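Local coordinates for protein probable thiamine pyrophosphokinase (Staphylococcus saprophyticus, PDB 3L8M) that probably transfers a pyrophosphate group from ATP to thiamine, yielding thiamine diphosphate, at residues Asp75-Asp83 against Ala109-Tyr118; Asp130-Gly140 against Ile199-Lys210. All blocks are in the same frame, centred on the assembly; numbering follows the deposited sequence.

Interaction 1 (Asp75-Asp83 against Ala109-Tyr118)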
loop_
_atom_site.group_PDB
_atom_site.type_symbol
_atom_site.label_atom_id
_atom_site.label_comp_id
_atom_site.label_asym_id
_atom_site.label_seq_id
_atom_site.Cartn_x
_atom_site.Cartn_y
_atom_site.Cartn_z
ATOM N N ASP A 75 16.367 26.316 -13.760
ATOM C CA ASP A 75 16.798 25.301 -12.803
ATOM C C ASP A 75 17.137 23.989 -13.504
ATOM O O ASP A 75 16.619 23.703 -14.592
ATOM C CB ASP A 75 15.702 25.045 -11.767
ATOM C CG ASP A 75 15.624 26.131 -10.711
ATOM O OD1 ASP A 75 14.761 26.017 -9.813
ATOM O OD2 ASP A 75 16.424 27.090 -10.773
ATOM N N THR A 76 18.007 23.198 -12.879
ATOM C CA THR A 76 18.399 21.905 -13.430
ATOM C C THR A 76 17.228 20.924 -13.296
ATOM O O THR A 76 16.256 21.205 -12.590
ATOM C CB THR A 76 19.604 21.318 -12.673
ATOM O OG1 THR A 76 19.235 21.080 -11.308
ATOM C CG2 THR A 76 20.802 22.282 -12.730
ATOM N N ASP A 77 17.320 19.780 -13.973
ATOM C CA ASP A 77 16.264 18.778 -13.904
ATOM C C ASP A 77 16.114 18.240 -12.483
ATOM O O ASP A 77 14.997 17.986 -12.009
ATOM C CB ASP A 77 16.540 17.639 -14.895
ATOM C CG ASP A 77 16.417 18.093 -16.348
ATOM O OD1 ASP A 77 15.991 19.239 -16.580
ATOM O OD2 ASP A 77 16.737 17.311 -17.258
ATOM N N LEU A 78 17.235 18.101 -11.787
ATOM C CA LEU A 78 17.193 17.609 -10.419
ATOM C C LEU A 78 16.534 18.623 -9.485
ATOM O O LEU A 78 15.798 18.249 -8.571
ATOM C CB LEU A 78 18.610 17.297 -9.909
ATOM C CG LEU A 78 18.667 16.921 -8.419
ATOM C CD1 LEU A 78 17.742 15.732 -8.196
ATOM C CD2 LEU A 78 20.110 16.586 -7.977
ATOM N N ALA A 79 16.792 19.910 -9.710
ATOM C CA ALA A 79 16.224 20.937 -8.839
ATOM C C ALA A 79 14.707 21.024 -8.985
ATOM O O ALA A 79 14.002 21.331 -8.025
ATOM C CB ALA A 79 16.873 22.296 -9.124
ATOM N N LEU A 80 14.218 20.761 -10.196
ATOM C CA LEU A 80 12.789 20.781 -10.469
ATOM C C LEU A 80 12.171 19.541 -9.809
ATOM O O LEU A 80 11.130 19.627 -9.139
ATOM C CB LEU A 80 12.539 20.748 -11.982
ATOM C CG LEU A 80 13.094 21.898 -12.837
ATOM C CD1 LEU A 80 12.861 21.600 -14.314
ATOM C CD2 LEU A 80 12.421 23.208 -12.452
ATOM N N GLY A 81 12.823 18.393 -9.996
ATOM C CA GLY A 81 12.333 17.154 -9.410
ATOM C C GLY A 81 12.135 17.301 -7.918
ATOM O O GLY A 81 11.140 16.826 -7.370
ATOM N N ILE A 82 13.078 17.982 -7.267
ATOM C CA ILE A 82 13.038 18.218 -5.825
ATOM C C ILE A 82 11.841 19.082 -5.457
ATOM O O ILE A 82 10.993 18.698 -4.640
ATOM C CB ILE A 82 14.314 18.941 -5.350
ATOM C CG1 ILE A 82 15.523 18.020 -5.504
ATOM C CG2 ILE A 82 14.161 19.392 -3.898
ATOM C CD1 ILE A 82 15.462 16.777 -4.641
ATOM N N ASP A 83 11.797 20.267 -6.052
ATOM C CA ASP A 83 10.714 21.200 -5.813
ATOM C C ASP A 83 9.372 20.503 -6.066
ATOM O O ASP A 83 8.437 20.627 -5.271
ATOM C CB ASP A 83 10.887 22.413 -6.729
ATOM C CG ASP A 83 9.660 23.289 -6.776
ATOM O OD1 ASP A 83 9.256 23.821 -5.718
ATOM O OD2 ASP A 83 9.103 23.444 -7.884
ATOM N N ALA A 109 23.963 19.533 -7.485
ATOM C CA ALA A 109 23.143 18.786 -6.550
ATOM C C ALA A 109 23.383 19.329 -5.139
ATOM O O ALA A 109 22.455 19.365 -4.320
ATOM C CB ALA A 109 23.467 17.275 -6.639
ATOM N N LEU A 110 24.611 19.768 -4.850
ATOM C CA LEU A 110 24.917 20.327 -3.525
ATOM C C LEU A 110 24.259 21.702 -3.338
ATOM O O LEU A 110 23.835 22.054 -2.231
ATOM C CB LEU A 110 26.429 20.443 -3.310
ATOM C CG LEU A 110 27.263 19.157 -3.304
ATOM C CD1 LEU A 110 28.726 19.519 -3.150
ATOM C CD2 LEU A 110 26.826 18.236 -2.176
ATOM N N GLN A 111 24.165 22.478 -4.417
ATOM C CA GLN A 111 23.520 23.785 -4.331
ATOM C C GLN A 111 22.061 23.642 -3.867
ATOM O O GLN A 111 21.565 24.466 -3.095
ATOM C CB GLN A 111 23.580 24.505 -5.680
ATOM C CG GLN A 111 24.981 24.908 -6.109
ATOM C CD GLN A 111 25.010 25.551 -7.479
ATOM O OE1 GLN A 111 24.127 25.311 -8.304
ATOM N NE2 GLN A 111 26.025 26.374 -7.728
ATOM N N ILE A 112 21.375 22.605 -4.343
ATOM C CA ILE A 112 19.982 22.390 -3.970
ATOM C C ILE A 112 19.801 22.195 -2.462
ATOM O O ILE A 112 18.907 22.793 -1.853
ATOM C CB ILE A 112 19.387 21.177 -4.708
ATOM C CG1 ILE A 112 19.396 21.431 -6.214
ATOM C CG2 ILE A 112 17.950 20.940 -4.262
ATOM C CD1 ILE A 112 19.092 20.198 -7.018
ATOM N N LEU A 113 20.651 21.368 -1.858
ATOM C CA LEU A 113 20.571 21.114 -0.429
ATOM C C LEU A 113 20.750 22.416 0.351
ATOM O O LEU A 113 20.264 22.557 1.470
ATOM C CB LEU A 113 21.668 20.137 0.004
ATOM C CG LEU A 113 21.720 18.696 -0.514
ATOM C CD1 LEU A 113 23.076 18.112 -0.161
ATOM C CD2 LEU A 113 20.620 17.853 0.101
ATOM N N GLU A 114 21.452 23.364 -0.255
ATOM C CA GLU A 114 21.742 24.637 0.391
ATOM C C GLU A 114 20.689 25.717 0.158
ATOM O O GLU A 114 20.768 26.801 0.735
ATOM C CB GLU A 114 23.124 25.117 -0.069
ATOM C CG GLU A 114 24.202 24.042 0.132
ATOM C CD GLU A 114 25.507 24.346 -0.587
ATOM O OE1 GLU A 114 25.502 25.164 -1.529
ATOM O OE2 GLU A 114 26.538 23.746 -0.220
ATOM N N LYS A 115 19.701 25.432 -0.681
ATOM C CA LYS A 115 18.660 26.415 -0.933
ATOM C C LYS A 115 17.961 26.771 0.380
ATOM O O LYS A 115 17.531 25.892 1.136
ATOM C CB LYS A 115 17.647 25.882 -1.944
ATOM C CG LYS A 115 18.217 25.703 -3.336
ATOM C CD LYS A 115 17.108 25.754 -4.376
ATOM C CE LYS A 115 17.674 25.847 -5.788
ATOM N NZ LYS A 115 16.620 26.165 -6.798
ATOM N N PRO A 116 17.865 28.074 0.679
ATOM C CA PRO A 116 17.222 28.553 1.905
ATOM C C PRO A 116 15.729 28.230 1.940
ATOM O O PRO A 116 15.143 28.061 3.008
ATOM C CB PRO A 116 17.511 30.053 1.879
ATOM C CG PRO A 116 17.569 30.355 0.414
ATOM C CD PRO A 116 18.366 29.199 -0.130
ATOM N N GLU A 117 15.125 28.131 0.764
ATOM C CA GLU A 117 13.710 27.808 0.655
ATOM C C GLU A 117 13.374 26.512 1.398
ATOM O O GLU A 117 12.217 26.271 1.738
ATOM C CB GLU A 117 13.335 27.674 -0.821
ATOM C CG GLU A 117 11.890 27.305 -1.086
ATOM C CD GLU A 117 11.614 27.102 -2.565
ATOM O OE1 GLU A 117 12.304 26.260 -3.182
ATOM O OE2 GLU A 117 10.714 27.782 -3.107
ATOM N N TYR A 118 14.384 25.684 1.656
ATOM C CA TYR A 118 14.171 24.414 2.349
ATOM C C TYR A 118 14.521 24.457 3.830
ATOM O O TYR A 118 14.053 23.625 4.610
ATOM C CB TYR A 118 14.975 23.295 1.679
ATOM C CG TYR A 118 14.646 23.099 0.217
ATOM C CD1 TYR A 118 13.321 23.040 -0.219
ATOM C CD2 TYR A 118 15.657 22.990 -0.736
ATOM C CE1 TYR A 118 13.014 22.885 -1.565
ATOM C CE2 TYR A 118 15.359 22.833 -2.084
ATOM C CZ TYR A 118 14.039 22.785 -2.495
ATOM O OH TYR A 118 13.747 22.678 -3.838
HETATM O O HOH W 1 15.267 22.807 -6.566
#

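Interaction 2 (Asp130-Gly140 against Ile199-Lys210)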
loop_
_atom_site.group_PDB
_atom_site.type_symbol
_atom_site.label_atom_id
_atom_site.label_comp_id
_atom_site.label_asym_id
_atom_site.label_seq_id
_atom_site.Cartn_x
_atom_site.Cartn_y
_atom_site.Cartn_z
ATOM N N ASP A 130 26.772 4.462 -2.869
ATOM C CA ASP A 130 27.272 3.272 -2.181
ATOM C C ASP A 130 28.276 3.505 -1.048
ATOM O O ASP A 130 28.505 2.600 -0.248
ATOM C CB ASP A 130 27.881 2.290 -3.195
ATOM C CG ASP A 130 28.943 2.933 -4.064
ATOM O OD1 ASP A 130 29.371 4.060 -3.743
ATOM O OD2 ASP A 130 29.349 2.309 -5.061
ATOM N N THR A 131 28.856 4.702 -0.960
ATOM C CA THR A 131 29.855 4.995 0.079
ATOM C C THR A 131 29.600 6.250 0.934
ATOM O O THR A 131 30.276 6.459 1.949
ATOM C CB THR A 131 31.274 5.149 -0.562
ATOM O OG1 THR A 131 31.579 3.984 -1.338
ATOM C CG2 THR A 131 32.352 5.331 0.513
ATOM N N ASN A 132 28.624 7.073 0.554
ATOM C CA ASN A 132 28.387 8.316 1.283
ATOM C C ASN A 132 26.931 8.695 1.505
ATOM O O ASN A 132 26.028 8.214 0.829
ATOM C CB ASN A 132 29.020 9.490 0.532
ATOM C CG ASN A 132 30.496 9.309 0.274
ATOM O OD1 ASN A 132 31.334 9.703 1.087
ATOM N ND2 ASN A 132 30.826 8.711 -0.867
ATOM N N GLU A 133 26.747 9.622 2.437
ATOM C CA GLU A 133 25.453 10.180 2.778
ATOM C C GLU A 133 25.797 11.639 3.072
ATOM O O GLU A 133 26.698 11.917 3.870
ATOM C CB GLU A 133 24.882 9.485 4.008
ATOM C CG GLU A 133 23.390 9.664 4.167
ATOM C CD GLU A 133 22.822 8.762 5.247
ATOM O OE1 GLU A 133 23.108 7.544 5.205
ATOM O OE2 GLU A 133 22.092 9.268 6.130
ATOM N N ILE A 134 25.107 12.562 2.405
ATOM C CA ILE A 134 25.376 13.992 2.557
ATOM C C ILE A 134 24.108 14.822 2.779
ATOM O O ILE A 134 23.096 14.616 2.106
ATOM C CB ILE A 134 26.099 14.547 1.290
ATOM C CG1 ILE A 134 27.416 13.806 1.066
ATOM C CG2 ILE A 134 26.345 16.054 1.421
ATOM C CD1 ILE A 134 28.046 14.089 -0.292
ATOM N N GLN A 135 24.173 15.767 3.715
ATOM C CA GLN A 135 23.038 16.643 3.993
ATOM C C GLN A 135 23.524 17.983 4.520
ATOM O O GLN A 135 24.610 18.083 5.092
ATOM C CB GLN A 135 22.083 16.003 5.004
ATOM C CG GLN A 135 22.694 15.759 6.374
ATOM C CD GLN A 135 21.719 15.100 7.342
ATOM O OE1 GLN A 135 20.667 15.659 7.655
ATOM N NE2 GLN A 135 22.065 13.903 7.816
ATOM N N PHE A 136 22.706 19.010 4.317
ATOM C CA PHE A 136 23.009 20.369 4.744
ATOM C C PHE A 136 22.505 20.594 6.179
ATOM O O PHE A 136 21.470 20.065 6.568
ATOM C CB PHE A 136 22.335 21.337 3.762
ATOM C CG PHE A 136 22.597 22.789 4.036
ATOM C CD1 PHE A 136 23.895 23.291 4.050
ATOM C CD2 PHE A 136 21.533 23.673 4.222
ATOM C CE1 PHE A 136 24.134 24.656 4.248
ATOM C CE2 PHE A 136 21.759 25.043 4.419
ATOM C CZ PHE A 136 23.061 25.534 4.430
ATOM N N ILE A 137 23.257 21.344 6.974
ATOM C CA ILE A 137 22.862 21.632 8.349
ATOM C C ILE A 137 23.029 23.118 8.578
ATOM O O ILE A 137 24.135 23.648 8.489
ATOM C CB ILE A 137 23.712 20.891 9.384
ATOM C CG1 ILE A 137 23.667 19.380 9.129
ATOM C CG2 ILE A 137 23.174 21.192 10.782
ATOM C CD1 ILE A 137 24.505 18.577 10.111
ATOM N N GLN A 138 21.917 23.777 8.879
ATOM C CA GLN A 138 21.896 25.215 9.085
ATOM C C GLN A 138 22.157 25.605 10.531
ATOM O O GLN A 138 22.287 24.742 11.404
ATOM C CB GLN A 138 20.543 25.753 8.624
ATOM C CG GLN A 138 20.505 27.229 8.322
ATOM C CD GLN A 138 19.173 27.642 7.738
ATOM O OE1 GLN A 138 18.122 27.433 8.350
ATOM N NE2 GLN A 138 19.204 28.227 6.544
ATOM N N LYS A 139 22.239 26.912 10.774
ATOM C CA LYS A 139 22.485 27.444 12.116
ATOM C C LYS A 139 21.484 26.858 13.105
ATOM O O LYS A 139 20.272 26.917 12.894
ATOM C CB LYS A 139 22.384 28.973 12.101
ATOM C CG LYS A 139 22.570 29.656 13.457
ATOM C CD LYS A 139 22.423 31.175 13.319
ATOM C CE LYS A 139 22.300 31.883 14.671
ATOM N NZ LYS A 139 23.511 31.755 15.533
ATOM N N GLY A 140 22.003 26.286 14.184
ATOM C CA GLY A 140 21.148 25.678 15.185
ATOM C C GLY A 140 21.902 24.565 15.877
ATOM O O GLY A 140 23.107 24.419 15.678
ATOM N N ILE A 199 25.822 24.460 15.451
ATOM C CA ILE A 199 26.323 25.447 14.515
ATOM C C ILE A 199 26.002 26.824 15.085
ATOM O O ILE A 199 24.859 27.283 15.020
ATOM C CB ILE A 199 25.652 25.298 13.136
ATOM C CG1 ILE A 199 25.909 23.893 12.576
ATOM C CG2 ILE A 199 26.160 26.380 12.193
ATOM C CD1 ILE A 199 27.353 23.620 12.179
ATOM N N ILE A 200 27.014 27.469 15.660
ATOM C CA ILE A 200 26.846 28.795 16.242
ATOM C C ILE A 200 26.648 29.837 15.149
ATOM O O ILE A 200 25.869 30.779 15.305
ATOM C CB ILE A 200 28.069 29.195 17.098
ATOM C CG1 ILE A 200 28.065 28.430 18.428
ATOM C CG2 ILE A 200 28.044 30.687 17.368
ATOM C CD1 ILE A 200 28.167 26.926 18.296
ATOM N N GLU A 201 27.366 29.666 14.044
ATOM C CA GLU A 201 27.265 30.586 12.919
ATOM C C GLU A 201 27.518 29.876 11.601
ATOM O O GLU A 201 28.245 28.882 11.549
ATOM C CB GLU A 201 28.267 31.732 13.059
ATOM C CG GLU A 201 27.891 32.784 14.085
ATOM C CD GLU A 201 28.271 34.182 13.629
ATOM O OE1 GLU A 201 29.476 34.426 13.399
ATOM O OE2 GLU A 201 27.363 35.031 13.492
ATOM N N GLY A 202 26.913 30.397 10.539
ATOM C CA GLY A 202 27.088 29.815 9.224
ATOM C C GLY A 202 26.316 28.532 8.997
ATOM O O GLY A 202 25.319 28.259 9.667
ATOM N N SER A 203 26.797 27.742 8.044
ATOM C CA SER A 203 26.175 26.478 7.673
ATOM C C SER A 203 27.248 25.491 7.214
ATOM O O SER A 203 28.294 25.893 6.700
ATOM C CB SER A 203 25.185 26.719 6.537
ATOM O OG SER A 203 25.832 27.290 5.402
ATOM N N VAL A 204 26.990 24.201 7.398
ATOM C CA VAL A 204 27.948 23.180 6.991
ATOM C C VAL A 204 27.287 21.946 6.378
ATOM O O VAL A 204 26.162 21.580 6.730
ATOM C CB VAL A 204 28.804 22.697 8.183
ATOM C CG1 VAL A 204 29.478 23.883 8.862
ATOM C CG2 VAL A 204 27.928 21.926 9.173
ATOM N N LEU A 205 27.988 21.325 5.437
ATOM C CA LEU A 205 27.498 20.107 4.822
ATOM C C LEU A 205 28.050 18.995 5.701
ATOM O O LEU A 205 29.210 19.031 6.113
ATOM C CB LEU A 205 28.042 19.945 3.402
ATOM C CG LEU A 205 27.441 20.818 2.299
ATOM C CD1 LEU A 205 28.368 20.790 1.092
ATOM C CD2 LEU A 205 26.035 20.329 1.934
HETATM N N MSE A 206 27.217 18.026 6.031
HETATM C CA MSE A 206 27.693 16.921 6.834
HETATM C C MSE A 206 27.791 15.744 5.883
HETATM O O MSE A 206 26.854 15.477 5.137
HETATM C CB MSE A 206 26.714 16.606 7.957
HETATM C CG MSE A 206 27.010 15.286 8.639
HETATM SE SE MSE A 206 25.877 14.958 9.978
HETATM C CE MSE A 206 26.889 13.898 10.936
ATOM N N ILE A 207 28.929 15.058 5.891
ATOM C CA ILE A 207 29.119 13.920 5.010
ATOM C C ILE A 207 29.582 12.698 5.775
ATOM O O ILE A 207 30.618 12.718 6.432
ATOM C CB ILE A 207 30.128 14.248 3.893
ATOM C CG1 ILE A 207 30.507 12.978 3.139
ATOM C CG2 ILE A 207 31.363 14.897 4.475
ATOM C CD1 ILE A 207 31.259 13.255 1.871
ATOM N N ARG A 208 28.795 11.631 5.698
ATOM C CA ARG A 208 29.142 10.398 6.379
ATOM C C ARG A 208 29.713 9.419 5.370
ATOM O O ARG A 208 29.178 9.260 4.273
ATOM C CB ARG A 208 27.912 9.827 7.078
ATOM C CG ARG A 208 27.337 10.813 8.080
ATOM C CD ARG A 208 26.939 10.132 9.362
ATOM N NE ARG A 208 25.501 10.209 9.584
ATOM C CZ ARG A 208 24.895 9.768 10.680
ATOM N NH1 ARG A 208 25.613 9.219 11.655
ATOM N NH2 ARG A 208 23.574 9.871 10.802
ATOM N N SER A 209 30.816 8.779 5.735
ATOM C CA SER A 209 31.476 7.836 4.842
ATOM C C SER A 209 31.666 6.495 5.516
ATOM O O SER A 209 31.593 6.386 6.733
ATOM C CB SER A 209 32.848 8.380 4.418
ATOM O OG SER A 209 32.729 9.612 3.729
ATOM N N LYS A 210 31.907 5.467 4.719
ATOM C CA LYS A 210 32.135 4.152 5.279
ATOM C C LYS A 210 33.617 3.848 5.119
ATOM O O LYS A 210 34.319 4.534 4.372
ATOM C CB LYS A 210 31.261 3.103 4.576
ATOM C CG LYS A 210 31.503 2.932 3.090
ATOM C CD LYS A 210 30.220 2.503 2.376
ATOM C CE LYS A 210 29.621 1.235 2.966
ATOM N NZ LYS A 210 28.352 0.844 2.269
#

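Interaction 1 (Asp75-Asp83 against Ala109-Tyr118)
Ile112 pushes its CD1 methyl onto helix 77-83, touching Leu78 CG at 3.6 Å and Ala79 CA at 3.5 Å. Its first torsion (chi1 -62°) sets CG1 toward Ala79 and the extended chi2 carries CD1 on to the alanine's backbone, while CG2 turns to Ile82 CG1 at 4.0 Å. Alanine suits both helices here: Ala79 lets the isoleucine come close to the backbone, and the Ala109 methyl meets Leu78 CD2 at 3.7 Å. Helices 77-83 and 109-113 run roughly parallel, their axes 9.8 Å apart and crossing at -31°, as neighbours on one face of the alpha/beta sheet in the catalytic domain; Leu78 and Ile82 also reach Val95 on the strand beneath. Farther along, the Tyr118 ring comes obliquely to Ile82, whose CG2 lies 3.7 Å from Tyr118 CZ.

The one charged pair lies at the edge of the contact. A long salt bridge joins Lys115 NZ to Asp75 OD1 at 3.5 Å; the lysine, extended beyond CG, and the aspartate approach from opposite directions. Within 75-83, Thr76 OG1 accepts from Ala79 N at 3.1 Å, an N-cap that satisfies an amide of the helix's first turn.

Interaction 2 (Asp130-Gly140 against Ile199-Lys210)
An antiparallel strand pair in the mixed central sheet joins 132-137 to 204-209, and beyond it Gly140 pairs separately with Ile199, in a second, antiparallel sheet. Glu133-Arg208, Gln135-Met206 and Ile137-Val204 are the hydrogen-bonded pairs of the longer run; Met206 N to Gln135 O, at 2.8 Å and 177°, is almost straight. The register then shifts by two residues, and Ile199 N donates to Gly140 O at 2.7 Å. Gly140 has backbone angles that would jam a side chain against the preceding carbonyl, so glycine suits this place.

On one face Ile134 and Ile207 lie side by side, CG1 to CG1 at 3.8 Å, branched side chains well fitted to a strand. Phe136, with CG anti to its own N (chi1 -178°), reaches along the sheet until its CZ presses on Ser203 CB at 3.2 Å, a tight contact even with a side chain as small as serine's. Ser209 OG donates to Asn132 OD1 at 3.0 Å, tilted 25° from the carbonyl plane. The other face is partly apolar: Ile137 CD1 packs on the CB of selenomethionine Met206 at 3.7 Å. Long lysines tie the ends: Lys139, bent at its last torsion, brings NZ to Ile200 O at 2.6 Å, and Lys210 NZ reaches Asp130 O.

Glu133 finds its salt-bridge partner in Lys126 on strand 124-128, which flanks 132-137, whereas strand 152-157 borders 204-209 and receives Met206 on Ile153 and Phe155; Ile199 and Ile200 pack on strand 162-165.

From the N terminus, interaction 1 comes first: the chain leaves helix 77-87, forms strand 92-96 and returns through helix 103-113, so the contact closes a loop of 25 residues. After strand 124-128, interaction 2 opens at 130 and closes only at 199-210, across 58 intervening residues without helix. The two loops follow in series, neither nesting nor crossing. Interaction 1 holds neighbouring helices together in the catalytic domain; interaction 2 carries the central sheet onward and ties it to the smaller antiparallel sheet, including part of the family's vitamin B1 binding region. They meet where Leu113 and Glu114 pack against Phe136, with Glu114 also touching Leu205.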